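PDB 2YY5: tryptophanyl-tRNA synthetase from Mycoplasma pneumoniae, which probably catalyses the ATP-dependent attachment of tryptophan to its cognate tRNA, working as a homodimeric class I aminoacyl-tRNA synthetase. Local coordinates for residues N127-T130 with G131-T134; G141-L145 with Y146-I150; V296-L299 with V300-R304. The protein carries 1 engineered substitution. All blocks are in the same frame, centred on the assembly; numbering follows the deposited sequence.

Going along the chain from the N terminus, the three contacts come strictly one after another; none nests in or crosses another, and each joins adjoining residues, so none closes a long loop. Interaction 1 brings the loop that follows helix 109-115 into the first turn of helix 131-144. Interaction 2 lies at the other end of that helix, where the chain turns off toward strand 150-152, and includes Asp142 of the ligand pocket. Their centres are about 24 Å apart. Interaction 3 lies within helix 284-308, across the centre of the chain from both, its centre about 36 Å from that of interaction 1 and 32 Å from that of interaction 2.

Interaction 1: N127-T130 with G131-T134; sequences NIPT and GLLT
Leu132 reaches back from the first turn of the helix to the residues three and four places before it. Its CD2 touches the far end of the proline ring, 3.7 Å from Pro129 CG, with the two side chains set obliquely to each other. Its CB meets the gamma methyl of the isoleucine instead, 4.1 Å from Ile128 CG2, and here the side chains cross at about a right angle. Ile128 CG2 stands opposite the backbone N and CG1 opposite the carbonyl carbon (chi1 -45°), and it is the short methyl branch, not CG1, that meets the leucine.

The backbone makes the turn beside these contacts. Leu132 N bonds to Pro129 O at 3.0 Å. One residue on, Thr130 O accepts two backbone donors. Leu133 N lies 3.1 Å from Thr130 O and well out of the plane of that carbonyl, while Thr134 N is 3.3 Å from Thr130 O and in the plane. Thr134 places its OG1 between its own backbone N and carbonyl carbon (chi1 65°), and from there adds a weak hydrogen bond to Thr130 O. The hydroxyl of Thr130 itself turns to Ser100 OG of the second subunit.

The contact is thus the start of a helix at the dimer interface: Leu133 packs on Leu102 and Thr134 on Met97 of the second subunit. Within the chain, Ile128 and Leu133 both rest on Phe111 of helix 109-115, and Leu132 touches Val50 and Gln118 in loops.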
# COMPACT_ATOMS: atom_id res chain seq x y z
N ASN B 127 -16.50 11.85 -2.48
CA ASN B 127 -16.13 10.62 -1.81
C ASN B 127 -15.15 9.89 -2.71
O ASN B 127 -15.55 9.21 -3.67
CB ASN B 127 -17.34 9.74 -1.56
CG ASN B 127 -17.01 8.55 -0.69
OD1 ASN B 127 -16.58 8.71 0.46
ND2 ASN B 127 -17.20 7.36 -1.22
N ILE B 128 -13.87 10.02 -2.40
CA ILE B 128 -12.84 9.41 -3.22
C ILE B 128 -12.07 8.26 -2.58
O ILE B 128 -11.33 8.46 -1.62
CB ILE B 128 -11.81 10.48 -3.66
CG1 ILE B 128 -12.53 11.75 -4.12
CG2 ILE B 128 -10.94 9.92 -4.77
CD1 ILE B 128 -13.46 11.51 -5.30
N PRO B 129 -12.26 7.04 -3.09
CA PRO B 129 -11.51 5.93 -2.50
C PRO B 129 -10.01 6.26 -2.59
O PRO B 129 -9.54 6.73 -3.62
CB PRO B 129 -11.93 4.72 -3.35
CG PRO B 129 -12.57 5.32 -4.60
CD PRO B 129 -13.23 6.56 -4.09
N THR B 130 -9.29 6.03 -1.50
CA THR B 130 -7.86 6.35 -1.43
C THR B 130 -7.03 5.70 -2.54
O THR B 130 -5.99 6.24 -2.94
CB THR B 130 -7.29 5.94 -0.06
OG1 THR B 130 -8.13 6.46 0.97
CG2 THR B 130 -5.89 6.51 0.13
N GLY B 131 -7.49 4.56 -3.03
CA GLY B 131 -6.78 3.85 -4.08
C GLY B 131 -6.71 4.61 -5.38
O GLY B 131 -5.83 4.37 -6.20
N LEU B 132 -7.64 5.54 -5.57
CA LEU B 132 -7.66 6.33 -6.80
C LEU B 132 -6.53 7.34 -6.84
O LEU B 132 -6.05 7.70 -7.91
CB LEU B 132 -9.00 7.04 -6.93
CG LEU B 132 -9.96 6.43 -7.96
CD1 LEU B 132 -9.91 4.92 -7.88
CD2 LEU B 132 -11.37 6.94 -7.71
N LEU B 133 -6.08 7.78 -5.67
CA LEU B 133 -5.00 8.75 -5.58
C LEU B 133 -3.64 8.06 -5.64
O LEU B 133 -2.70 8.55 -6.27
CB LEU B 133 -5.10 9.50 -4.26
CG LEU B 133 -4.61 10.95 -4.13
CD1 LEU B 133 -4.38 11.24 -2.66
CD2 LEU B 133 -3.33 11.18 -4.90
N THR B 134 -3.55 6.91 -4.98
CA THR B 134 -2.30 6.18 -4.87
C THR B 134 -1.89 5.15 -5.91
O THR B 134 -0.70 4.84 -6.01
CB THR B 134 -2.21 5.47 -3.50
OG1 THR B 134 -3.22 4.46 -3.42
CG2 THR B 134 -2.39 6.47 -2.37

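Interaction 2: G141-L145 with Y146-I150; sequences GDILL and YQPDI
The Tyr146 ring lies against the last turn of the helix, its edge against a main-chain carbonyl: CD2 is 3.3 Å from Asp142 O, which lies in the ring plane. Leu145 O sits over one face, and Leu145 CB is 3.8 Å from Tyr146 CD2. Holding CG opposite the carbonyl carbon (chi1 -57°) sends the ring back along the helix. On another side, Ile143 CG2 meets the proline ring at 3.8 Å from Pro148 CG, the two side chains about perpendicular.

The backbone sets these positions. Tyr146 N gives a hydrogen bond to Ile143 O (3.1 Å), and Gln147 N makes a weak one to Leu144 O. Gln147, the first residue past the helix to leave helical angles, takes a positive phi of 40°, and Pro148 follows with its ring on Ile143.

Further out, histidines tie the pieces to the active site. His89 bonds through ND1 to Asp142 OD1 and through NE2 to Tyr146 OH, while Asp142 OD2 bonds to His46 and to N11 of the bound tryptophanyl-adenylate analogue.

This helix-to-strand connection lies between several elements. Tyr146 and Pro148 pack on Leu8 of strand 6-11, Leu145 packs on helix 87-98, and helix 311-340 lies against both Leu145 and Tyr146.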
# COMPACT_ATOMS: atom_id res chain seq x y z
N GLY B 141 5.86 0.79 -8.86
CA GLY B 141 6.43 -0.39 -8.24
C GLY B 141 6.31 -1.62 -9.12
O GLY B 141 7.25 -2.41 -9.20
N ASP B 142 5.16 -1.79 -9.77
CA ASP B 142 4.97 -2.94 -10.64
C ASP B 142 6.06 -2.94 -11.70
O ASP B 142 6.57 -3.99 -12.07
CB ASP B 142 3.60 -2.89 -11.34
CG ASP B 142 2.42 -2.87 -10.37
OD1 ASP B 142 2.44 -3.60 -9.35
OD2 ASP B 142 1.47 -2.11 -10.64
N ILE B 143 6.41 -1.75 -12.18
CA ILE B 143 7.44 -1.61 -13.20
C ILE B 143 8.81 -1.96 -12.63
O ILE B 143 9.45 -2.92 -13.07
CB ILE B 143 7.52 -0.17 -13.73
CG1 ILE B 143 6.16 0.27 -14.29
CG2 ILE B 143 8.59 -0.07 -14.81
CD1 ILE B 143 6.08 1.76 -14.55
N LEU B 144 9.24 -1.18 -11.65
CA LEU B 144 10.55 -1.36 -11.02
C LEU B 144 10.87 -2.72 -10.41
O LEU B 144 12.04 -3.04 -10.18
CB LEU B 144 10.76 -0.25 -9.99
CG LEU B 144 11.27 1.10 -10.50
CD1 LEU B 144 11.53 1.05 -12.00
CD2 LEU B 144 10.26 2.18 -10.18
N LEU B 145 9.85 -3.52 -10.13
CA LEU B 145 10.07 -4.84 -9.55
C LEU B 145 10.79 -5.76 -10.54
O LEU B 145 11.52 -6.67 -10.15
CB LEU B 145 8.74 -5.49 -9.17
CG LEU B 145 8.43 -5.71 -7.69
CD1 LEU B 145 7.05 -6.39 -7.57
CD2 LEU B 145 9.52 -6.57 -7.05
N TYR B 146 10.56 -5.52 -11.83
CA TYR B 146 11.16 -6.33 -12.87
C TYR B 146 12.28 -5.62 -13.63
O TYR B 146 12.86 -6.18 -14.56
CB TYR B 146 10.07 -6.81 -13.83
CG TYR B 146 8.99 -7.58 -13.11
CD1 TYR B 146 9.16 -8.93 -12.81
CD2 TYR B 146 7.86 -6.93 -12.62
CE1 TYR B 146 8.23 -9.62 -12.01
CE2 TYR B 146 6.92 -7.60 -11.83
CZ TYR B 146 7.12 -8.94 -11.52
OH TYR B 146 6.23 -9.59 -10.70
N GLN B 147 12.59 -4.38 -13.22
CA GLN B 147 13.66 -3.60 -13.83
C GLN B 147 13.68 -3.76 -15.35
O GLN B 147 14.73 -4.00 -15.93
CB GLN B 147 15.01 -4.06 -13.29
CG GLN B 147 15.28 -3.68 -11.85
CD GLN B 147 15.34 -2.19 -11.65
OE1 GLN B 147 14.46 -1.60 -11.02
NE2 GLN B 147 16.37 -1.56 -12.19
N PRO B 148 12.53 -3.59 -16.01
CA PRO B 148 12.46 -3.73 -17.47
C PRO B 148 13.10 -2.60 -18.25
O PRO B 148 13.27 -1.50 -17.72
CB PRO B 148 10.96 -3.79 -17.71
CG PRO B 148 10.49 -2.73 -16.76
CD PRO B 148 11.25 -3.09 -15.48
N ASP B 149 13.45 -2.87 -19.50
CA ASP B 149 14.04 -1.87 -20.38
C ASP B 149 12.91 -0.98 -20.92
O ASP B 149 13.03 0.25 -20.96
CB ASP B 149 14.76 -2.53 -21.54
CG ASP B 149 16.05 -3.21 -21.12
OD1 ASP B 149 16.31 -4.32 -21.61
OD2 ASP B 149 16.80 -2.62 -20.31
N ILE B 150 11.83 -1.62 -21.35
CA ILE B 150 10.70 -0.88 -21.86
C ILE B 150 9.38 -1.29 -21.20
O ILE B 150 9.28 -2.34 -20.57
CB ILE B 150 10.57 -1.00 -23.42
CG1 ILE B 150 9.98 -2.36 -23.84
CG2 ILE B 150 11.92 -0.76 -24.06
CD1 ILE B 150 10.85 -3.51 -23.56

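Interaction 3: V296-L299 with V300-R304; sequences VNLL and VNIQR
Val296 and Val300, one helical turn apart, lie side by side and point the same way, with Val296 CG1 3.7 Å from Val300 CG2. Both valines share one rotamer, CG1 opposite the backbone N (chi1 172° and 169°), and one turn along, CG1 of the first lies beside CG2 of the second. A second apolar pair, Leu298 and Ile302, crosses obliquely: the CD1 methyl of the leucine approaches CG1 of the isoleucine and, at 3.8 Å, Ile302 CD1. Val296 and Leu299 also rest on Val223 of helix 220-228.

Backbone hydrogen bonds accompany these pairs. Val300 N reaches Val296 O at 2.8 Å and Gln303 N reaches Leu299 O at 2.7 Å. Asn301 N bonds to Asn297 O at 3.1 Å, and Ile302 N to Leu298 O is weak. Ile302 N also bonds to Leu299 O, 2.9 Å away and far above that carbonyl plane, whereas Gln303 N comes nearly in line with the same C=O, and this oxygen thus takes two donors.

The amide side chains of Asn297 and Gln303 find their bonds outside the two segments. Gln303 runs extended beyond CG and crosses the Leu299 side chain obliquely, NE2 coming 3.2 Å from Leu299 CB, but NE2 bonds to Asp218 O in a loop. Asn297 ND2 goes to Asn264 OD1 in another loop.

The chemistry is therefore divided. Main-chain bonds, mostly of alpha-helical spacing with one three-residue bond, carry the polar load between the two segments, branched aliphatic side chains pack along the same turns, and the amides of Asn297 and Gln303 each give a hydrogen bond to a neighbouring loop.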
# COMPACT_ATOMS: atom_id res chain seq x y z
N VAL B 296 -15.07 -7.61 -37.42
CA VAL B 296 -15.81 -8.84 -37.13
C VAL B 296 -14.87 -10.03 -37.24
O VAL B 296 -14.81 -10.86 -36.34
CB VAL B 296 -17.01 -9.04 -38.11
CG1 VAL B 296 -17.63 -10.42 -37.90
CG2 VAL B 296 -18.07 -7.96 -37.88
N ASN B 297 -14.12 -10.10 -38.34
CA ASN B 297 -13.18 -11.18 -38.55
C ASN B 297 -12.28 -11.37 -37.33
O ASN B 297 -12.13 -12.48 -36.84
CB ASN B 297 -12.30 -10.91 -39.78
CG ASN B 297 -13.07 -11.08 -41.08
OD1 ASN B 297 -14.29 -11.29 -41.09
ND2 ASN B 297 -12.35 -11.00 -42.20
N LEU B 298 -11.69 -10.28 -36.85
CA LEU B 298 -10.81 -10.35 -35.69
C LEU B 298 -11.56 -10.81 -34.44
O LEU B 298 -11.17 -11.79 -33.80
CB LEU B 298 -10.16 -8.97 -35.46
CG LEU B 298 -9.03 -8.75 -34.44
CD1 LEU B 298 -9.53 -9.03 -33.06
CD2 LEU B 298 -7.82 -9.62 -34.76
N LEU B 299 -12.65 -10.14 -34.10
CA LEU B 299 -13.41 -10.52 -32.91
C LEU B 299 -13.86 -11.98 -32.93
O LEU B 299 -13.67 -12.71 -31.95
CB LEU B 299 -14.61 -9.58 -32.73
CG LEU B 299 -14.33 -8.26 -31.99
CD1 LEU B 299 -12.92 -7.79 -32.24
CD2 LEU B 299 -15.31 -7.21 -32.45
N VAL B 300 -14.45 -12.40 -34.05
CA VAL B 300 -14.92 -13.78 -34.19
C VAL B 300 -13.76 -14.76 -33.98
O VAL B 300 -13.95 -15.83 -33.42
CB VAL B 300 -15.59 -14.00 -35.57
CG1 VAL B 300 -15.84 -15.47 -35.84
CG2 VAL B 300 -16.90 -13.24 -35.62
N ASN B 301 -12.57 -14.38 -34.42
CA ASN B 301 -11.39 -15.23 -34.27
C ASN B 301 -10.78 -15.18 -32.86
O ASN B 301 -10.02 -16.06 -32.47
CB ASN B 301 -10.33 -14.86 -35.32
CG ASN B 301 -9.02 -15.59 -35.10
OD1 ASN B 301 -8.17 -15.15 -34.32
ND2 ASN B 301 -8.85 -16.72 -35.78
N ILE B 302 -11.10 -14.13 -32.11
CA ILE B 302 -10.59 -14.03 -30.74
C ILE B 302 -11.59 -14.79 -29.88
O ILE B 302 -11.22 -15.69 -29.12
CB ILE B 302 -10.55 -12.56 -30.22
CG1 ILE B 302 -9.69 -11.68 -31.12
CG2 ILE B 302 -10.03 -12.55 -28.79
CD1 ILE B 302 -8.25 -12.13 -31.25
N GLN B 303 -12.86 -14.43 -30.02
CA GLN B 303 -13.93 -15.06 -29.28
C GLN B 303 -13.91 -16.57 -29.54
O GLN B 303 -14.23 -17.37 -28.67
CB GLN B 303 -15.27 -14.44 -29.69
CG GLN B 303 -15.41 -12.97 -29.27
CD GLN B 303 -16.58 -12.23 -29.93
OE1 GLN B 303 -17.69 -12.75 -30.01
NE2 GLN B 303 -16.32 -11.02 -30.40
N ARG B 304 -13.48 -16.93 -30.74
CA ARG B 304 -13.39 -18.32 -31.16
C ARG B 304 -12.35 -19.03 -30.31
O ARG B 304 -12.66 -19.95 -29.56
CB ARG B 304 -12.96 -18.39 -32.64
CG ARG B 304 -13.15 -19.74 -33.32
CD ARG B 304 -11.97 -20.08 -34.25
NE ARG B 304 -11.62 -19.02 -35.21
CZ ARG B 304 -12.40 -18.61 -36.22
NH1 ARG B 304 -11.98 -17.65 -37.03
NH2 ARG B 304 -13.59 -19.16 -36.42